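Local coordinates for protein arylamine n-acetyltransferase NAT (Mycobacterium tuberculosis, PDB 4BGF) that catalyses the transfer of an acetyl group, typically from acetyl-coenzyme A, to the amino nitrogen of arylamine substrates, at residues 22-33 with 128-138; 86-95 with 106-117. All blocks are in the same frame, centred on the assembly; numbering follows the deposited sequence.

Interaction 1 of 2, residues 22-33 with 128-138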
loop_
_atom_site.group_PDB
_atom_site.type_symbol
_atom_site.label_atom_id
_atom_site.label_comp_id
_atom_site.label_asym_id
_atom_site.label_seq_id
_atom_site.Cartn_x
_atom_site.Cartn_y
_atom_site.Cartn_z
ATOM N N LEU A 22 -12.500 13.128 -10.252
ATOM C CA LEU A 22 -12.093 13.006 -8.851
ATOM C C LEU A 22 -12.818 11.896 -8.070
ATOM O O LEU A 22 -12.188 11.145 -7.319
ATOM C CB LEU A 22 -12.332 14.339 -8.140
ATOM C CG LEU A 22 -11.989 14.441 -6.653
ATOM C CD1 LEU A 22 -10.586 13.913 -6.327
ATOM C CD2 LEU A 22 -12.068 15.878 -6.278
ATOM N N ASP A 23 -14.133 11.793 -8.249
ATOM C CA ASP A 23 -14.943 10.853 -7.478
ATOM C C ASP A 23 -14.744 9.409 -7.868
ATOM O O ASP A 23 -14.821 8.509 -7.040
ATOM C CB ASP A 23 -16.389 11.200 -7.644
ATOM C CG ASP A 23 -16.606 12.639 -7.507
ATOM O OD1 ASP A 23 -16.463 13.348 -8.534
ATOM O OD2 ASP A 23 -16.831 13.053 -6.357
ATOM N N VAL A 24 -14.494 9.177 -9.134
ATOM C CA VAL A 24 -14.035 7.872 -9.518
ATOM C C VAL A 24 -12.657 7.595 -8.870
ATOM O O VAL A 24 -12.362 6.471 -8.496
ATOM C CB VAL A 24 -14.007 7.772 -11.037
ATOM C CG1 VAL A 24 -13.325 6.513 -11.476
ATOM C CG2 VAL A 24 -15.422 7.806 -11.548
ATOM N N LEU A 25 -11.829 8.615 -8.707
ATOM C CA LEU A 25 -10.530 8.390 -8.122
ATOM C C LEU A 25 -10.728 8.012 -6.649
ATOM O O LEU A 25 -10.109 7.088 -6.147
ATOM C CB LEU A 25 -9.622 9.617 -8.290
ATOM C CG LEU A 25 -8.201 9.504 -7.730
ATOM C CD1 LEU A 25 -7.357 8.493 -8.501
ATOM C CD2 LEU A 25 -7.544 10.862 -7.695
ATOM N N GLN A 26 -11.624 8.716 -5.974
ATOM C CA GLN A 26 -11.915 8.438 -4.574
ATOM C C GLN A 26 -12.501 7.019 -4.381
ATOM O O GLN A 26 -12.076 6.290 -3.490
ATOM C CB GLN A 26 -12.855 9.530 -4.027
ATOM C CG GLN A 26 -13.581 9.225 -2.715
ATOM C CD GLN A 26 -12.697 9.298 -1.491
ATOM O OE1 GLN A 26 -12.697 10.277 -0.765
ATOM N NE2 GLN A 26 -11.960 8.248 -1.248
ATOM N N ASP A 27 -13.462 6.631 -5.223
ATOM C CA ASP A 27 -14.135 5.332 -5.114
ATOM C C ASP A 27 -13.222 4.142 -5.400
ATOM O O ASP A 27 -13.360 3.056 -4.816
ATOM C CB ASP A 27 -15.337 5.268 -6.070
ATOM C CG ASP A 27 -16.433 6.264 -5.709
ATOM O OD1 ASP A 27 -16.279 6.998 -4.705
ATOM O OD2 ASP A 27 -17.456 6.303 -6.429
ATOM N N LEU A 28 -12.318 4.332 -6.345
ATOM C CA LEU A 28 -11.432 3.262 -6.712
ATOM C C LEU A 28 -10.472 2.993 -5.599
ATOM O O LEU A 28 -10.212 1.846 -5.291
ATOM C CB LEU A 28 -10.681 3.603 -7.970
ATOM C CG LEU A 28 -11.487 3.399 -9.230
ATOM C CD1 LEU A 28 -10.673 3.960 -10.346
ATOM C CD2 LEU A 28 -11.776 1.922 -9.458
ATOM N N VAL A 29 -9.960 4.066 -5.003
ATOM C CA VAL A 29 -9.059 3.980 -3.870
ATOM C C VAL A 29 -9.710 3.245 -2.685
ATOM O O VAL A 29 -9.101 2.356 -2.105
ATOM C CB VAL A 29 -8.559 5.390 -3.449
ATOM C CG1 VAL A 29 -7.999 5.396 -2.044
ATOM C CG2 VAL A 29 -7.443 5.889 -4.403
ATOM N N THR A 30 -10.936 3.626 -2.321
ATOM C CA THR A 30 -11.660 2.990 -1.215
ATOM C C THR A 30 -11.854 1.488 -1.415
ATOM O O THR A 30 -11.538 0.708 -0.552
ATOM C CB THR A 30 -13.050 3.588 -1.068
ATOM O OG1 THR A 30 -13.724 3.434 -2.313
ATOM C CG2 THR A 30 -13.004 5.067 -0.733
ATOM N N VAL A 31 -12.393 1.097 -2.566
ATOM C CA VAL A 31 -12.642 -0.305 -2.872
ATOM C C VAL A 31 -11.369 -1.151 -3.103
ATOM O O VAL A 31 -11.350 -2.338 -2.815
ATOM C CB VAL A 31 -13.557 -0.395 -4.098
ATOM C CG1 VAL A 31 -13.987 -1.797 -4.334
ATOM C CG2 VAL A 31 -14.798 0.422 -3.885
ATOM N N HIS A 32 -10.326 -0.537 -3.653
ATOM C CA HIS A 32 -9.021 -1.160 -3.818
ATOM C C HIS A 32 -8.479 -1.503 -2.456
ATOM O O HIS A 32 -8.146 -2.644 -2.185
ATOM C CB HIS A 32 -8.068 -0.182 -4.535
ATOM C CG HIS A 32 -6.670 -0.698 -4.728
ATOM N ND1 HIS A 32 -6.186 -1.085 -5.960
ATOM C CD2 HIS A 32 -5.642 -0.864 -3.855
ATOM C CE1 HIS A 32 -4.936 -1.485 -5.834
ATOM N NE2 HIS A 32 -4.583 -1.362 -4.567
ATOM N N SER A 33 -8.400 -0.481 -1.606
ATOM C CA SER A 33 -7.894 -0.588 -0.221
ATOM C C SER A 33 -8.592 -1.661 0.591
ATOM O O SER A 33 -8.012 -2.299 1.467
ATOM C CB SER A 33 -8.088 0.737 0.504
ATOM O OG SER A 33 -7.251 1.718 -0.041
ATOM N N VAL A 128 -1.989 3.723 -2.316
ATOM C CA VAL A 128 -2.699 2.557 -1.792
ATOM C C VAL A 128 -1.694 1.483 -1.365
ATOM O O VAL A 128 -2.053 0.319 -1.249
ATOM C CB VAL A 128 -3.750 1.966 -2.816
ATOM C CG1 VAL A 128 -4.808 2.990 -3.137
ATOM C CG2 VAL A 128 -3.104 1.486 -4.136
ATOM N N GLY A 129 -0.448 1.885 -1.116
ATOM C CA GLY A 129 0.622 0.934 -0.910
ATOM C C GLY A 129 1.448 1.128 0.333
ATOM O O GLY A 129 2.468 0.479 0.485
ATOM N N PHE A 130 1.026 2.028 1.215
ATOM C CA PHE A 130 1.746 2.273 2.435
ATOM C C PHE A 130 1.379 1.277 3.582
ATOM O O PHE A 130 2.063 1.221 4.595
ATOM C CB PHE A 130 1.584 3.739 2.856
ATOM C CG PHE A 130 2.455 4.125 3.999
ATOM C CD1 PHE A 130 3.824 4.220 3.842
ATOM C CD2 PHE A 130 1.912 4.367 5.242
ATOM C CE1 PHE A 130 4.638 4.541 4.899
ATOM C CE2 PHE A 130 2.708 4.698 6.308
ATOM C CZ PHE A 130 4.088 4.787 6.140
ATOM N N GLY A 131 0.350 0.462 3.399
ATOM C CA GLY A 131 0.031 -0.537 4.392
ATOM C C GLY A 131 -1.106 0.005 5.204
ATOM O O GLY A 131 -1.884 0.799 4.688
ATOM N N GLY A 132 -1.178 -0.383 6.474
ATOM C CA GLY A 132 -2.322 -0.075 7.320
ATOM C C GLY A 132 -2.655 1.398 7.407
ATOM O O GLY A 132 -3.812 1.746 7.485
ATOM N N GLN A 133 -1.647 2.265 7.345
ATOM C CA GLN A 133 -1.845 3.711 7.505
ATOM C C GLN A 133 -1.800 4.469 6.180
ATOM O O GLN A 133 -1.572 5.653 6.153
ATOM C CB GLN A 133 -0.777 4.254 8.466
ATOM C CG GLN A 133 -1.079 5.588 9.162
ATOM C CD GLN A 133 -2.364 5.568 9.980
ATOM O OE1 GLN A 133 -3.183 6.469 9.882
ATOM N NE2 GLN A 133 -2.514 4.572 10.822
ATOM N N THR A 134 -2.017 3.782 5.088
ATOM C CA THR A 134 -1.960 4.432 3.814
ATOM C C THR A 134 -3.172 5.395 3.796
ATOM O O THR A 134 -4.145 5.180 4.524
ATOM C CB THR A 134 -1.914 3.349 2.715
ATOM O OG1 THR A 134 -1.251 3.824 1.533
ATOM C CG2 THR A 134 -3.274 2.844 2.378
ATOM N N PRO A 135 -3.089 6.511 3.026
ATOM C CA PRO A 135 -4.258 7.405 2.943
ATOM C C PRO A 135 -5.413 6.776 2.167
ATOM O O PRO A 135 -5.195 5.972 1.268
ATOM C CB PRO A 135 -3.717 8.609 2.176
ATOM C CG PRO A 135 -2.556 8.066 1.453
ATOM C CD PRO A 135 -1.937 7.109 2.336
ATOM N N THR A 136 -6.636 7.161 2.503
ATOM C CA THR A 136 -7.846 6.479 2.047
ATOM C C THR A 136 -8.659 7.393 1.097
ATOM O O THR A 136 -9.694 7.003 0.580
ATOM C CB THR A 136 -8.680 6.059 3.291
ATOM O OG1 THR A 136 -8.973 7.222 4.055
ATOM C CG2 THR A 136 -7.894 5.140 4.195
ATOM N N SER A 137 -8.168 8.612 0.868
ATOM C CA SER A 137 -8.790 9.575 -0.041
ATOM C C SER A 137 -7.684 10.192 -0.850
ATOM O O SER A 137 -6.578 10.355 -0.349
ATOM C CB SER A 137 -9.512 10.705 0.712
ATOM O OG SER A 137 -10.557 10.190 1.478
ATOM N N PRO A 138 -7.967 10.548 -2.106
ATOM C CA PRO A 138 -6.976 11.354 -2.819
ATOM C C PRO A 138 -6.663 12.597 -2.017
ATOM O O PRO A 138 -7.548 13.137 -1.365
ATOM C CB PRO A 138 -7.701 11.742 -4.108
ATOM C CG PRO A 138 -8.727 10.678 -4.299
ATOM C CD PRO A 138 -9.149 10.241 -2.930
#
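Leu25 and Pro138 lie against one another, their side chains running in opposing senses, with Leu25 CD2 lying 3.6 Å from Pro138 CG. The proline ring sits in the angle between Leu25 and Gln26: its CD rests 3.7 Å from Gln26 CA, while Leu22 touches the same ring more loosely through CD1. One turn further along helix 22-35, Val29 divides its two branches between two parts of the loop. CG2 lies 4.1 Å from Val128 CG1, and CG1, turned away from the backbone N (chi1 162°), comes within 3.5 Å of Thr136 O. Val128 then packs at about a right angle against His32, where Val128 CG2 is 3.2 Å from His32 NE2, a tight approach. That ring is fixed from outside the pair, ND1 bonding to Tyr8 OH and NE2 to His73 ND1.

At the polar edge, the Gln26 amide bridges two consecutive loop residues. A bend at chi2 (74°) turns the amide toward the loop. NE2 donates to Thr136 O at 3.2 Å, with that acceptor lying almost in the amide plane, and OE1 receives Ser137 OG at 3.1 Å on a lone pair. Both ends of the amide are thereby used, which should settle its flip. Ser137 OG has a second partner in the backbone N of Thr150. The arrangement is that of an irregular loop held along one side of a helix: the loop follows Asp127, a member of the probable Cys-His-Asp triad of this family, and the Pro135 side chain touches the triad residues.

Interaction 2 of 2, residues 86-95 with 106-117; sequences YRVRRFAARV and PPQTHTLLGVTF
Two neighbouring antiparallel strands, 87-95 and 110-116, form a long-looped beta-hairpin that carries His110, the histidine of the probable Cys-His-Asp triad of arylamine N-acetyltransferases. Paired backbone bonds join Arg87 with Thr116, Arg89 with Gly114, Phe91 with Leu112 and Ala93 with His110; the Phe91 N to Leu112 O bond, at 2.9 Å, is nearly straight at 172°. The last pair contains a classic bulge, in which Thr109 and His110 both face Ala93.

With no beta carbon on Gly114 to collide with Phe91 CE2, the Phe91 ring can lie across the backbone there, CE2 3.5 Å from Gly114 CA. Phe91 O is gripped twice, from opposite faces of its plane, by Leu112 N and by Thr111 OG1 at 2.7 Å. Thr111 OG1 can reach it because it stands opposite its own backbone N (chi1 -171°), and a water links the same hydroxyl to Arg90 NH1, which also bonds to Asn74 O of helix 70-83. Leu112 CD2 lies between Phe91 CB and Ala93 CB, whereas the Leu113 side chain runs beside that of Arg90, its CD2 3.8 Å from Arg90 CG. Ala93 CB meets the edge of the His110 ring at CD2, 3.7 Å away.

Beyond the bulge, the extended Arg94 chain places NH1 2.9 Å from Pro106 O. Its guanidinium stacks on the Gln108 amide, the planes only 14° apart, with Gln108 CG over the centre of one face. A second water joins Val95 N to Pro107 O.

Around the pair, strand 124-126 borders 110-116 and strand 173-179 borders 87-95. Helix 70-83 packs on the face carrying Thr111 and Val115, and against Tyr86 just before the strand; on the other face His110 touches Cys70 and bonds through NE2 to Asp127.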
loop_
_atom_site.group_PDB
_atom_site.type_symbol
_atom_site.label_atom_id
_atom_site.label_comp_id
_atom_site.label_asym_id
_atom_site.label_seq_id
_atom_site.Cartn_x
_atom_site.Cartn_y
_atom_site.Cartn_z
ATOM N N TYR A 86 -6.256 9.057 -16.737
ATOM C CA TYR A 86 -5.584 9.907 -15.749
ATOM C C TYR A 86 -4.131 10.073 -16.185
ATOM O O TYR A 86 -3.619 9.257 -16.929
ATOM C CB TYR A 86 -5.621 9.293 -14.341
ATOM C CG TYR A 86 -6.992 9.146 -13.704
ATOM C CD1 TYR A 86 -7.856 8.106 -14.066
ATOM C CD2 TYR A 86 -7.411 10.013 -12.720
ATOM C CE1 TYR A 86 -9.065 7.946 -13.482
ATOM C CE2 TYR A 86 -8.660 9.858 -12.141
ATOM C CZ TYR A 86 -9.474 8.823 -12.523
ATOM O OH TYR A 86 -10.705 8.675 -11.952
ATOM N N ARG A 87 -3.479 11.143 -15.743
ATOM C CA ARG A 87 -2.051 11.314 -15.978
ATOM C C ARG A 87 -1.323 10.901 -14.733
ATOM O O ARG A 87 -1.516 11.512 -13.702
ATOM C CB ARG A 87 -1.706 12.759 -16.293
ATOM C CG ARG A 87 -0.211 13.025 -16.387
ATOM C CD ARG A 87 0.259 13.000 -17.808
ATOM N NE ARG A 87 1.575 13.593 -17.959
ATOM C CZ ARG A 87 1.857 14.874 -17.736
ATOM N NH1 ARG A 87 0.915 15.723 -17.339
ATOM N NH2 ARG A 87 3.097 15.303 -17.911
ATOM N N VAL A 88 -0.481 9.878 -14.838
ATOM C CA VAL A 88 0.183 9.286 -13.680
ATOM C C VAL A 88 1.702 9.476 -13.697
ATOM O O VAL A 88 2.375 8.994 -14.584
ATOM C CB VAL A 88 -0.108 7.752 -13.597
ATOM C CG1 VAL A 88 0.442 7.135 -12.282
ATOM C CG2 VAL A 88 -1.590 7.446 -13.769
ATOM N N ARG A 89 2.224 10.164 -12.685
ATOM C CA ARG A 89 3.657 10.310 -12.461
ATOM C C ARG A 89 4.034 9.526 -11.207
ATOM O O ARG A 89 3.480 9.757 -10.151
ATOM C CB ARG A 89 3.985 11.785 -12.269
ATOM C CG ARG A 89 3.742 12.650 -13.512
ATOM C CD ARG A 89 4.374 14.005 -13.410
ATOM N NE ARG A 89 3.687 14.911 -12.492
ATOM C CZ ARG A 89 2.652 15.684 -12.819
ATOM N NH1 ARG A 89 2.144 15.666 -14.047
ATOM N NH2 ARG A 89 2.110 16.484 -11.906
ATOM N N ARG A 90 4.973 8.599 -11.304
ATOM C CA ARG A 90 5.347 7.818 -10.131
ATOM C C ARG A 90 6.491 8.466 -9.332
ATOM O O ARG A 90 7.515 8.841 -9.907
ATOM C CB ARG A 90 5.740 6.429 -10.584
ATOM C CG ARG A 90 4.601 5.685 -11.172
ATOM C CD ARG A 90 5.073 4.518 -11.973
ATOM N NE ARG A 90 3.978 3.773 -12.588
ATOM C CZ ARG A 90 3.157 2.951 -11.946
ATOM N NH1 ARG A 90 3.246 2.768 -10.645
ATOM N NH2 ARG A 90 2.231 2.316 -12.612
ATOM N N PHE A 91 6.315 8.546 -8.000
ATOM C CA PHE A 91 7.268 9.190 -7.082
ATOM C C PHE A 91 7.944 8.178 -6.171
ATOM O O PHE A 91 7.374 7.122 -5.892
ATOM C CB PHE A 91 6.549 10.207 -6.175
ATOM C CG PHE A 91 5.872 11.328 -6.922
ATOM C CD1 PHE A 91 6.427 11.853 -8.096
ATOM C CD2 PHE A 91 4.676 11.850 -6.467
ATOM C CE1 PHE A 91 5.807 12.879 -8.782
ATOM C CE2 PHE A 91 4.039 12.873 -7.149
ATOM C CZ PHE A 91 4.604 13.380 -8.313
ATOM N N ALA A 92 9.158 8.502 -5.714
ATOM C CA ALA A 92 9.881 7.694 -4.728
ATOM C C ALA A 92 9.800 8.347 -3.352
ATOM O O ALA A 92 9.682 9.558 -3.260
ATOM C CB ALA A 92 11.307 7.550 -5.133
ATOM N N ALA A 93 9.862 7.558 -2.287
ATOM C CA ALA A 93 9.790 8.110 -0.934
ATOM C C ALA A 93 10.593 7.324 0.120
ATOM O O ALA A 93 10.796 6.124 -0.012
ATOM C CB ALA A 93 8.337 8.195 -0.530
ATOM N N ARG A 94 11.014 8.004 1.182
ATOM C CA ARG A 94 11.704 7.360 2.283
ATOM C C ARG A 94 10.775 7.367 3.474
ATOM O O ARG A 94 10.279 8.410 3.875
ATOM C CB ARG A 94 13.004 8.077 2.669
ATOM C CG ARG A 94 13.926 8.423 1.529
ATOM C CD ARG A 94 15.092 9.168 2.075
ATOM N NE ARG A 94 15.916 9.727 1.022
ATOM C CZ ARG A 94 16.850 9.073 0.338
ATOM N NH1 ARG A 94 17.121 7.796 0.568
ATOM N NH2 ARG A 94 17.498 9.721 -0.612
ATOM N N VAL A 95 10.582 6.192 4.060
ATOM C CA VAL A 95 9.668 6.022 5.173
ATOM C C VAL A 95 10.379 6.372 6.477
ATOM O O VAL A 95 11.328 5.699 6.868
ATOM C CB VAL A 95 9.144 4.571 5.222
ATOM C CG1 VAL A 95 8.171 4.383 6.358
ATOM C CG2 VAL A 95 8.483 4.218 3.920
ATOM N N PRO A 106 16.450 6.603 5.693
ATOM C CA PRO A 106 16.046 5.359 5.063
ATOM C C PRO A 106 16.388 5.345 3.576
ATOM O O PRO A 106 16.660 6.410 3.027
ATOM C CB PRO A 106 14.538 5.371 5.250
ATOM C CG PRO A 106 14.291 6.283 6.328
ATOM C CD PRO A 106 15.290 7.330 6.221
ATOM N N PRO A 107 16.371 4.153 2.941
ATOM C CA PRO A 107 16.505 4.083 1.484
ATOM C C PRO A 107 15.198 4.480 0.823
ATOM O O PRO A 107 14.150 4.368 1.448
ATOM C CB PRO A 107 16.835 2.605 1.230
ATOM C CG PRO A 107 16.225 1.891 2.332
ATOM C CD PRO A 107 16.363 2.807 3.542
ATOM N N GLN A 108 15.244 4.939 -0.419
ATOM C CA GLN A 108 14.004 5.271 -1.127
ATOM C C GLN A 108 13.264 4.062 -1.598
ATOM O O GLN A 108 13.307 3.755 -2.760
ATOM C CB GLN A 108 14.289 6.164 -2.309
ATOM C CG GLN A 108 14.486 7.575 -1.886
ATOM C CD GLN A 108 14.774 8.464 -3.030
ATOM O OE1 GLN A 108 15.460 8.074 -3.966
ATOM N NE2 GLN A 108 14.237 9.673 -2.984
ATOM N N THR A 109 12.609 3.367 -0.684
ATOM C CA THR A 109 12.010 2.077 -0.978
ATOM C C THR A 109 10.498 2.152 -0.780
ATOM O O THR A 109 9.844 1.144 -0.577
ATOM C CB THR A 109 12.593 0.929 -0.092
ATOM O OG1 THR A 109 12.497 1.271 1.286
ATOM C CG2 THR A 109 14.045 0.622 -0.428
ATOM N N HIS A 110 9.976 3.372 -0.776
ATOM C CA HIS A 110 8.560 3.591 -0.937
ATOM C C HIS A 110 8.256 4.331 -2.267
ATOM O O HIS A 110 9.085 5.056 -2.792
ATOM C CB HIS A 110 7.997 4.347 0.263
ATOM C CG HIS A 110 6.515 4.502 0.212
ATOM N ND1 HIS A 110 5.664 3.422 0.184
ATOM C CD2 HIS A 110 5.739 5.605 0.135
ATOM C CE1 HIS A 110 4.421 3.851 0.114
ATOM N NE2 HIS A 110 4.438 5.168 0.090
ATOM N N THR A 111 7.075 4.095 -2.809
ATOM C CA THR A 111 6.661 4.722 -4.026
ATOM C C THR A 111 5.196 5.053 -3.874
ATOM O O THR A 111 4.446 4.280 -3.280
ATOM C CB THR A 111 6.920 3.804 -5.245
ATOM O OG1 THR A 111 6.690 4.526 -6.466
ATOM C CG2 THR A 111 6.058 2.593 -5.221
ATOM N N LEU A 112 4.819 6.232 -4.350
ATOM C CA LEU A 112 3.433 6.663 -4.417
ATOM C C LEU A 112 3.183 7.280 -5.832
ATOM O O LEU A 112 4.040 7.183 -6.711
ATOM C CB LEU A 112 3.150 7.695 -3.316
ATOM C CG LEU A 112 3.978 8.996 -3.376
ATOM C CD1 LEU A 112 3.229 10.110 -2.787
ATOM C CD2 LEU A 112 5.370 8.899 -2.715
ATOM N N LEU A 113 2.034 7.930 -6.028
ATOM C CA LEU A 113 1.623 8.481 -7.333
ATOM C C LEU A 113 1.228 9.923 -7.207
ATOM O O LEU A 113 0.680 10.318 -6.187
ATOM C CB LEU A 113 0.397 7.765 -7.896
ATOM C CG LEU A 113 0.483 6.255 -7.901
ATOM C CD1 LEU A 113 -0.842 5.695 -8.406
ATOM C CD2 LEU A 113 1.692 5.781 -8.710
ATOM N N GLY A 114 1.486 10.694 -8.267
ATOM C CA GLY A 114 0.940 12.034 -8.428
ATOM C C GLY A 114 0.048 12.058 -9.662
ATOM O O GLY A 114 0.538 11.897 -10.769
ATOM N N VAL A 115 -1.250 12.276 -9.463
ATOM C CA VAL A 115 -2.249 12.047 -10.497
ATOM C C VAL A 115 -2.929 13.363 -10.875
ATOM O O VAL A 115 -3.258 14.153 -9.998
ATOM C CB VAL A 115 -3.296 10.967 -10.025
ATOM C CG1 VAL A 115 -4.593 11.021 -10.809
ATOM C CG2 VAL A 115 -2.686 9.569 -10.102
ATOM N N THR A 116 -3.079 13.608 -12.184
ATOM C CA THR A 116 -3.959 14.661 -12.684
ATOM C C THR A 116 -5.011 14.047 -13.600
ATOM O O THR A 116 -4.913 12.885 -13.979
ATOM C CB THR A 116 -3.221 15.797 -13.420
ATOM O OG1 THR A 116 -2.486 15.271 -14.529
ATOM C CG2 THR A 116 -2.294 16.513 -12.471
ATOM N N PHE A 117 -6.039 14.836 -13.902
ATOM C CA PHE A 117 -7.174 14.417 -14.720
ATOM C C PHE A 117 -7.805 15.711 -15.227
ATOM O O PHE A 117 -7.387 16.796 -14.814
ATOM C CB PHE A 117 -8.183 13.520 -13.927
ATOM C CG PHE A 117 -8.632 14.105 -12.644
ATOM C CD1 PHE A 117 -7.882 13.948 -11.510
ATOM C CD2 PHE A 117 -9.793 14.824 -12.573
ATOM C CE1 PHE A 117 -8.274 14.501 -10.319
ATOM C CE2 PHE A 117 -10.197 15.383 -11.388
ATOM C CZ PHE A 117 -9.432 15.223 -10.255
HETATM O O HOH W 1 4.831 3.219 -8.115
HETATM O O HOH W 2 12.130 3.729 3.215
#

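In the fold
Interactions 1 and 2 have centres about 14 Å apart and touch directly. Along the chain the hairpin 86-95 with 106-117 is nested inside the long excursion closed by 22-33 with 128-138, so helix 22-35 comes first and the loop last. Strand 124-126 is next to 110-116 in the seven-stranded antiparallel sheet and leads into the loop of interaction 1. Tyr86 and Phe117 at one end of the hairpin pack on Leu22, Val24 and Leu25 of the helix; elsewhere Phe130 meets His110 edge-to-face. The sheet supplies His110 and the loop starts just after Asp127; with Cys70 of helix 70-83 these residues form the probable catalytic triad, whereas helix 22-35 packs on the hairpin's far end.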